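Diaminopropionate ammonia-lyase (Escherichia coli, PDB 4D9I) catalyses the pyridoxal phosphate-dependent alpha,beta-elimination of both L- and D-2,3-diaminopropionate to pyruvate and ammonia, working as a homodimer. Local coordinates at residues B[253-267]-B[299-313]. Sequence-based numbering, arbitrary orientation.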
loop_
_atom_site.group_PDB
_atom_site.type_symbol
_atom_site.label_atom_id
_atom_site.label_comp_id
_atom_site.label_asym_id
_atom_site.label_seq_id
_atom_site.Cartn_x
_atom_site.Cartn_y
_atom_site.Cartn_z
ATOM N N LEU B 253 4.900 32.036 1.068
ATOM C CA LEU B 253 5.054 30.615 0.834
ATOM C C LEU B 253 6.004 30.006 1.851
ATOM O O LEU B 253 7.186 30.362 1.927
ATOM C CB LEU B 253 5.489 30.330 -0.611
ATOM C CG LEU B 253 5.581 28.870 -1.084
ATOM C CD1 LEU B 253 4.323 28.045 -0.782
ATOM C CD2 LEU B 253 5.906 28.829 -2.571
ATOM N N HIS B 254 5.472 29.090 2.645
ATOM C CA HIS B 254 6.279 28.444 3.661
ATOM C C HIS B 254 6.938 27.244 3.043
ATOM O O HIS B 254 6.339 26.181 2.932
ATOM C CB HIS B 254 5.442 28.073 4.884
ATOM C CG HIS B 254 6.269 27.605 6.056
ATOM N ND1 HIS B 254 6.147 28.135 7.277
ATOM C CD2 HIS B 254 7.263 26.621 6.147
ATOM C CE1 HIS B 254 7.006 27.527 8.119
ATOM N NE2 HIS B 254 7.701 26.614 7.421
ATOM N N SER B 255 8.172 27.434 2.591
ATOM C CA SER B 255 8.878 26.391 1.875
ATOM C C SER B 255 9.809 25.651 2.807
ATOM O O SER B 255 10.548 26.258 3.585
ATOM C CB SER B 255 9.672 26.978 0.692
ATOM O OG SER B 255 10.553 27.990 1.133
ATOM N N ILE B 256 9.791 24.334 2.683
ATOM C CA ILE B 256 10.569 23.461 3.525
ATOM C C ILE B 256 11.406 22.555 2.622
ATOM O O ILE B 256 10.864 21.788 1.835
ATOM C CB ILE B 256 9.659 22.591 4.437
ATOM C CG1 ILE B 256 8.775 23.477 5.333
ATOM C CG2 ILE B 256 10.503 21.706 5.319
ATOM C CD1 ILE B 256 7.476 22.808 5.756
ATOM N N ILE B 257 12.721 22.647 2.773
ATOM C CA ILE B 257 13.683 21.826 2.027
ATOM C C ILE B 257 13.979 20.585 2.865
ATOM O O ILE B 257 14.231 20.685 4.080
ATOM C CB ILE B 257 14.980 22.620 1.776
ATOM C CG1 ILE B 257 14.658 24.049 1.299
ATOM C CG2 ILE B 257 15.895 21.890 0.791
ATOM C CD1 ILE B 257 13.731 24.144 0.094
ATOM N N VAL B 258 13.910 19.420 2.225
ATOM C CA VAL B 258 14.044 18.164 2.925
ATOM C C VAL B 258 15.250 17.347 2.448
ATOM O O VAL B 258 15.380 17.046 1.260
ATOM C CB VAL B 258 12.742 17.333 2.772
ATOM C CG1 VAL B 258 12.851 16.040 3.564
ATOM C CG2 VAL B 258 11.560 18.159 3.244
ATOM N N GLU B 259 16.101 16.962 3.391
ATOM C CA GLU B 259 17.266 16.147 3.099
ATOM C C GLU B 259 17.465 15.009 4.096
ATOM O O GLU B 259 17.187 15.163 5.277
ATOM C CB GLU B 259 18.545 17.001 3.080
ATOM C CG GLU B 259 18.609 18.013 1.965
ATOM C CD GLU B 259 19.865 18.845 2.051
ATOM O OE1 GLU B 259 20.056 19.528 3.085
ATOM O OE2 GLU B 259 20.669 18.793 1.105
ATOM N N PRO B 260 17.951 13.861 3.612
ATOM C CA PRO B 260 18.451 12.808 4.505
ATOM C C PRO B 260 19.716 13.299 5.216
ATOM O O PRO B 260 20.542 14.017 4.612
ATOM C CB PRO B 260 18.783 11.639 3.566
ATOM C CG PRO B 260 18.669 12.150 2.169
ATOM C CD PRO B 260 18.114 13.546 2.177
ATOM N N ASP B 261 19.845 12.916 6.483
ATOM C CA ASP B 261 20.877 13.440 7.379
ATOM C C ASP B 261 22.295 12.988 7.048
ATOM O O ASP B 261 23.250 13.594 7.512
ATOM C CB ASP B 261 20.533 13.144 8.850
ATOM C CG ASP B 261 20.522 11.652 9.181
ATOM O OD1 ASP B 261 20.481 11.322 10.374
ATOM O OD2 ASP B 261 20.552 10.806 8.271
ATOM N N LYS B 262 22.423 11.933 6.246
ATOM C CA LYS B 262 23.735 11.455 5.801
ATOM C C LYS B 262 24.256 12.188 4.544
ATOM O O LYS B 262 25.371 11.924 4.073
ATOM C CB LYS B 262 23.729 9.930 5.621
ATOM C CG LYS B 262 23.697 9.155 6.934
ATOM N N ALA B 263 23.454 13.109 4.013
ATOM C CA ALA B 263 23.901 13.992 2.930
ATOM C C ALA B 263 23.140 15.321 2.933
ATOM O O ALA B 263 22.806 15.850 1.883
ATOM C CB ALA B 263 23.765 13.301 1.578
ATOM N N ASP B 264 22.873 15.857 4.118
ATOM C CA ASP B 264 22.113 17.097 4.233
ATOM C C ASP B 264 22.985 18.333 3.966
ATOM O O ASP B 264 23.175 19.168 4.848
ATOM C CB ASP B 264 21.425 17.174 5.599
ATOM C CG ASP B 264 22.393 17.023 6.761
ATOM O OD1 ASP B 264 23.586 16.711 6.543
ATOM O OD2 ASP B 264 21.956 17.230 7.905
ATOM N N CYS B 265 23.499 18.437 2.740
ATOM C CA CYS B 265 24.399 19.534 2.363
ATOM C C CYS B 265 23.738 20.912 2.382
ATOM O O CYS B 265 24.373 21.898 2.772
ATOM C CB CYS B 265 25.026 19.281 0.997
ATOM S SG CYS B 265 23.828 19.363 -0.359
ATOM N N ILE B 266 22.474 20.987 1.959
ATOM C CA ILE B 266 21.765 22.274 2.015
ATOM C C ILE B 266 21.491 22.662 3.478
ATOM O O ILE B 266 21.691 23.810 3.881
ATOM C CB ILE B 266 20.505 22.303 1.122
ATOM C CG1 ILE B 266 20.909 22.424 -0.348
ATOM C CG2 ILE B 266 19.625 23.495 1.447
ATOM C CD1 ILE B 266 20.620 21.197 -1.163
ATOM N N TYR B 267 21.066 21.685 4.275
ATOM C CA TYR B 267 20.772 21.920 5.677
ATOM C C TYR B 267 22.018 22.469 6.369
ATOM O O TYR B 267 21.953 23.499 7.025
ATOM C CB TYR B 267 20.313 20.627 6.345
ATOM C CG TYR B 267 19.993 20.752 7.818
ATOM C CD1 TYR B 267 18.693 21.053 8.249
ATOM C CD2 TYR B 267 20.974 20.538 8.785
ATOM C CE1 TYR B 267 18.387 21.153 9.597
ATOM C CE2 TYR B 267 20.682 20.643 10.142
ATOM C CZ TYR B 267 19.389 20.948 10.539
ATOM O OH TYR B 267 19.097 21.043 11.872
ATOM N N TRP B 299 21.556 26.885 -4.572
ATOM C CA TRP B 299 21.821 27.327 -3.211
ATOM C C TRP B 299 21.469 28.779 -3.037
ATOM O O TRP B 299 20.955 29.181 -1.993
ATOM C CB TRP B 299 23.293 27.110 -2.861
ATOM C CG TRP B 299 23.688 27.815 -1.593
ATOM C CD1 TRP B 299 24.679 28.779 -1.428
ATOM C CD2 TRP B 299 23.074 27.658 -0.266
ATOM N NE1 TRP B 299 24.732 29.205 -0.120
ATOM C CE2 TRP B 299 23.792 28.576 0.629
ATOM C CE3 TRP B 299 22.030 26.865 0.257
ATOM C CZ2 TRP B 299 23.480 28.686 1.977
ATOM C CZ3 TRP B 299 21.724 26.990 1.628
ATOM C CH2 TRP B 299 22.434 27.884 2.462
ATOM N N GLU B 300 21.739 29.564 -4.071
ATOM C CA GLU B 300 21.425 30.988 -4.085
ATOM C C GLU B 300 19.932 31.220 -3.829
ATOM O O GLU B 300 19.565 32.027 -2.969
ATOM C CB GLU B 300 21.873 31.613 -5.417
ATOM C CG GLU B 300 21.600 33.105 -5.543
ATOM C CD GLU B 300 22.519 33.983 -4.693
ATOM O OE1 GLU B 300 23.673 33.581 -4.400
ATOM O OE2 GLU B 300 22.088 35.106 -4.330
ATOM N N ILE B 301 19.088 30.505 -4.572
ATOM C CA ILE B 301 17.630 30.593 -4.439
ATOM C C ILE B 301 17.172 30.167 -3.041
ATOM O O ILE B 301 16.349 30.841 -2.405
ATOM C CB ILE B 301 16.909 29.701 -5.495
ATOM C CG1 ILE B 301 17.313 30.059 -6.944
ATOM C CG2 ILE B 301 15.396 29.663 -5.276
ATOM C CD1 ILE B 301 17.388 31.532 -7.272
ATOM N N LEU B 302 17.701 29.039 -2.573
ATOM C CA LEU B 302 17.276 28.460 -1.300
ATOM C C LEU B 302 17.697 29.329 -0.109
ATOM O O LEU B 302 16.897 29.580 0.792
ATOM C CB LEU B 302 17.816 27.040 -1.143
ATOM C CG LEU B 302 17.476 26.062 -2.272
ATOM C CD1 LEU B 302 18.049 24.677 -1.991
ATOM C CD2 LEU B 302 15.965 25.977 -2.484
ATOM N N ARG B 303 18.952 29.773 -0.113
ATOM C CA ARG B 303 19.465 30.655 0.927
ATOM C C ARG B 303 18.606 31.924 1.012
ATOM O O ARG B 303 18.271 32.384 2.105
ATOM C CB ARG B 303 20.927 31.016 0.619
ATOM C CG ARG B 303 21.631 31.848 1.672
ATOM C CD ARG B 303 22.752 32.655 1.014
ATOM N NE ARG B 303 22.793 33.995 1.587
ATOM C CZ ARG B 303 23.588 34.374 2.579
ATOM N NH1 ARG B 303 24.458 33.526 3.105
ATOM N NH2 ARG B 303 23.525 35.612 3.033
ATOM N N ASN B 304 18.259 32.476 -0.151
ATOM C CA ASN B 304 17.409 33.660 -0.237
ATOM C C ASN B 304 15.960 33.457 0.171
ATOM O O ASN B 304 15.394 34.289 0.876
ATOM C CB ASN B 304 17.438 34.232 -1.648
ATOM C CG ASN B 304 18.743 34.924 -1.965
ATOM O OD1 ASN B 304 19.668 34.946 -1.156
ATOM N ND2 ASN B 304 18.826 35.489 -3.160
ATOM N N CYS B 305 15.373 32.348 -0.260
ATOM C CA CYS B 305 13.923 32.225 -0.301
ATOM C C CYS B 305 13.307 31.058 0.484
ATOM O O CYS B 305 12.096 31.063 0.745
ATOM C CB CYS B 305 13.458 32.176 -1.757
ATOM S SG CYS B 305 13.505 33.775 -2.574
ATOM N N ALA B 306 14.110 30.055 0.840
ATOM C CA ALA B 306 13.596 28.913 1.617
ATOM C C ALA B 306 13.243 29.323 3.045
ATOM O O ALA B 306 13.967 30.083 3.676
ATOM C CB ALA B 306 14.604 27.779 1.636
ATOM N N THR B 307 12.138 28.810 3.572
ATOM C CA THR B 307 11.731 29.201 4.917
ATOM C C THR B 307 12.490 28.374 5.948
ATOM O O THR B 307 13.009 28.913 6.924
ATOM C CB THR B 307 10.208 29.060 5.130
ATOM O OG1 THR B 307 9.517 29.564 3.976
ATOM C CG2 THR B 307 9.768 29.839 6.386
ATOM N N GLN B 308 12.578 27.070 5.698
ATOM C CA GLN B 308 13.181 26.134 6.624
ATOM C C GLN B 308 13.926 25.014 5.917
ATOM O O GLN B 308 13.611 24.650 4.788
ATOM C CB GLN B 308 12.101 25.527 7.527
ATOM C CG GLN B 308 11.713 26.421 8.694
ATOM C CD GLN B 308 10.411 25.999 9.346
ATOM O OE1 GLN B 308 9.643 25.214 8.781
ATOM N NE2 GLN B 308 10.149 26.521 10.531
ATOM N N PHE B 309 14.916 24.468 6.605
ATOM C CA PHE B 309 15.618 23.283 6.143
ATOM C C PHE B 309 15.343 22.150 7.120
ATOM O O PHE B 309 15.343 22.372 8.324
ATOM C CB PHE B 309 17.113 23.559 6.093
ATOM C CG PHE B 309 17.471 24.804 5.337
ATOM C CD1 PHE B 309 17.979 25.911 6.001
ATOM C CD2 PHE B 309 17.292 24.870 3.960
ATOM C CE1 PHE B 309 18.320 27.068 5.306
ATOM C CE2 PHE B 309 17.626 26.027 3.262
ATOM C CZ PHE B 309 18.133 27.119 3.934
ATOM N N ILE B 310 15.108 20.950 6.593
ATOM C CA ILE B 310 14.936 19.752 7.418
ATOM C C ILE B 310 16.011 18.711 7.101
ATOM O O ILE B 310 16.284 18.416 5.934
ATOM C CB ILE B 310 13.534 19.117 7.253
ATOM C CG1 ILE B 310 12.478 19.971 7.967
ATOM C CG2 ILE B 310 13.508 17.688 7.813
ATOM C CD1 ILE B 310 11.048 19.483 7.836
ATOM N N SER B 311 16.630 18.195 8.158
ATOM C CA SER B 311 17.510 17.038 8.091
ATOM C C SER B 311 16.802 15.875 8.761
ATOM O O SER B 311 16.485 15.935 9.950
ATOM C CB SER B 311 18.826 17.317 8.809
ATOM O OG SER B 311 19.637 16.157 8.847
ATOM N N CYS B 312 16.563 14.811 8.011
ATOM C CA CYS B 312 15.785 13.708 8.551
ATOM C C CYS B 312 16.400 12.315 8.399
ATOM O O CYS B 312 17.255 12.068 7.539
ATOM C CB CYS B 312 14.347 13.746 8.024
ATOM S SG CYS B 312 14.204 13.295 6.295
ATOM N N GLN B 313 15.957 11.428 9.282
ATOM C CA GLN B 313 16.258 10.011 9.253
ATOM C C GLN B 313 15.876 9.400 7.898
ATOM O O GLN B 313 14.842 9.764 7.330
ATOM C CB GLN B 313 15.412 9.352 10.352
ATOM C CG GLN B 313 15.885 7.982 10.742
ATOM C CD GLN B 313 15.444 7.600 12.135
ATOM O OE1 GLN B 313 14.938 8.418 12.901
ATOM N NE2 GLN B 313 15.662 6.360 12.471
HETATM O O HOH W 1 9.393 30.312 0.252
HETATM O O HOH W 2 8.889 32.255 3.691
HETATM O O HOH W 3 17.507 20.436 4.069
#
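Ser255 OG is gripped by two partners: it accepts from Thr307 N at 3.0 Å and donates to a water that also bridges Leu253 O and Cys305 O. Thr307 answers in kind, its OG1 accepting from Ser255 N at 2.9 Å, and these reciprocal side-chain-to-backbone bonds open the parallel pairing of strands 254-260 and 308-312, neighbours in the large mixed sheet of this fold type II enzyme. The His254 ring is placed by two successive residues. Thr307 CG2 sits over the centre of its imidazole in a CH-pi contact, while His254 NE2 points in the ring plane at Gln308 OE1 (2.8 Å), reaching that oxygen from above the amide plane, with ring and amide turned 72° apart. Gln308 NE2 is held in turn by Asp12 and Lys362. Replacing His254 with an alanine would probably leave Gln308 OE1 without this donor and the Thr307 methyl without the ring beneath it. At the far end Ser311 serves two partners at once. Its chi1 of 175° swings OG to Asp264 OD2 (2.7 Å), met from above the carboxylate plane, while Arg268 pairs with OD1; Ser311 CB lies over the face of the Tyr267 ring, 3.6 Å from its centroid. Midway, Phe309 CD2 meets Ile257 CG1 and Ile266 CG2. Polar side chains thus engage backbone, amide or carboxylate groups at both ends of the strand pair, and apolar ones fill the middle.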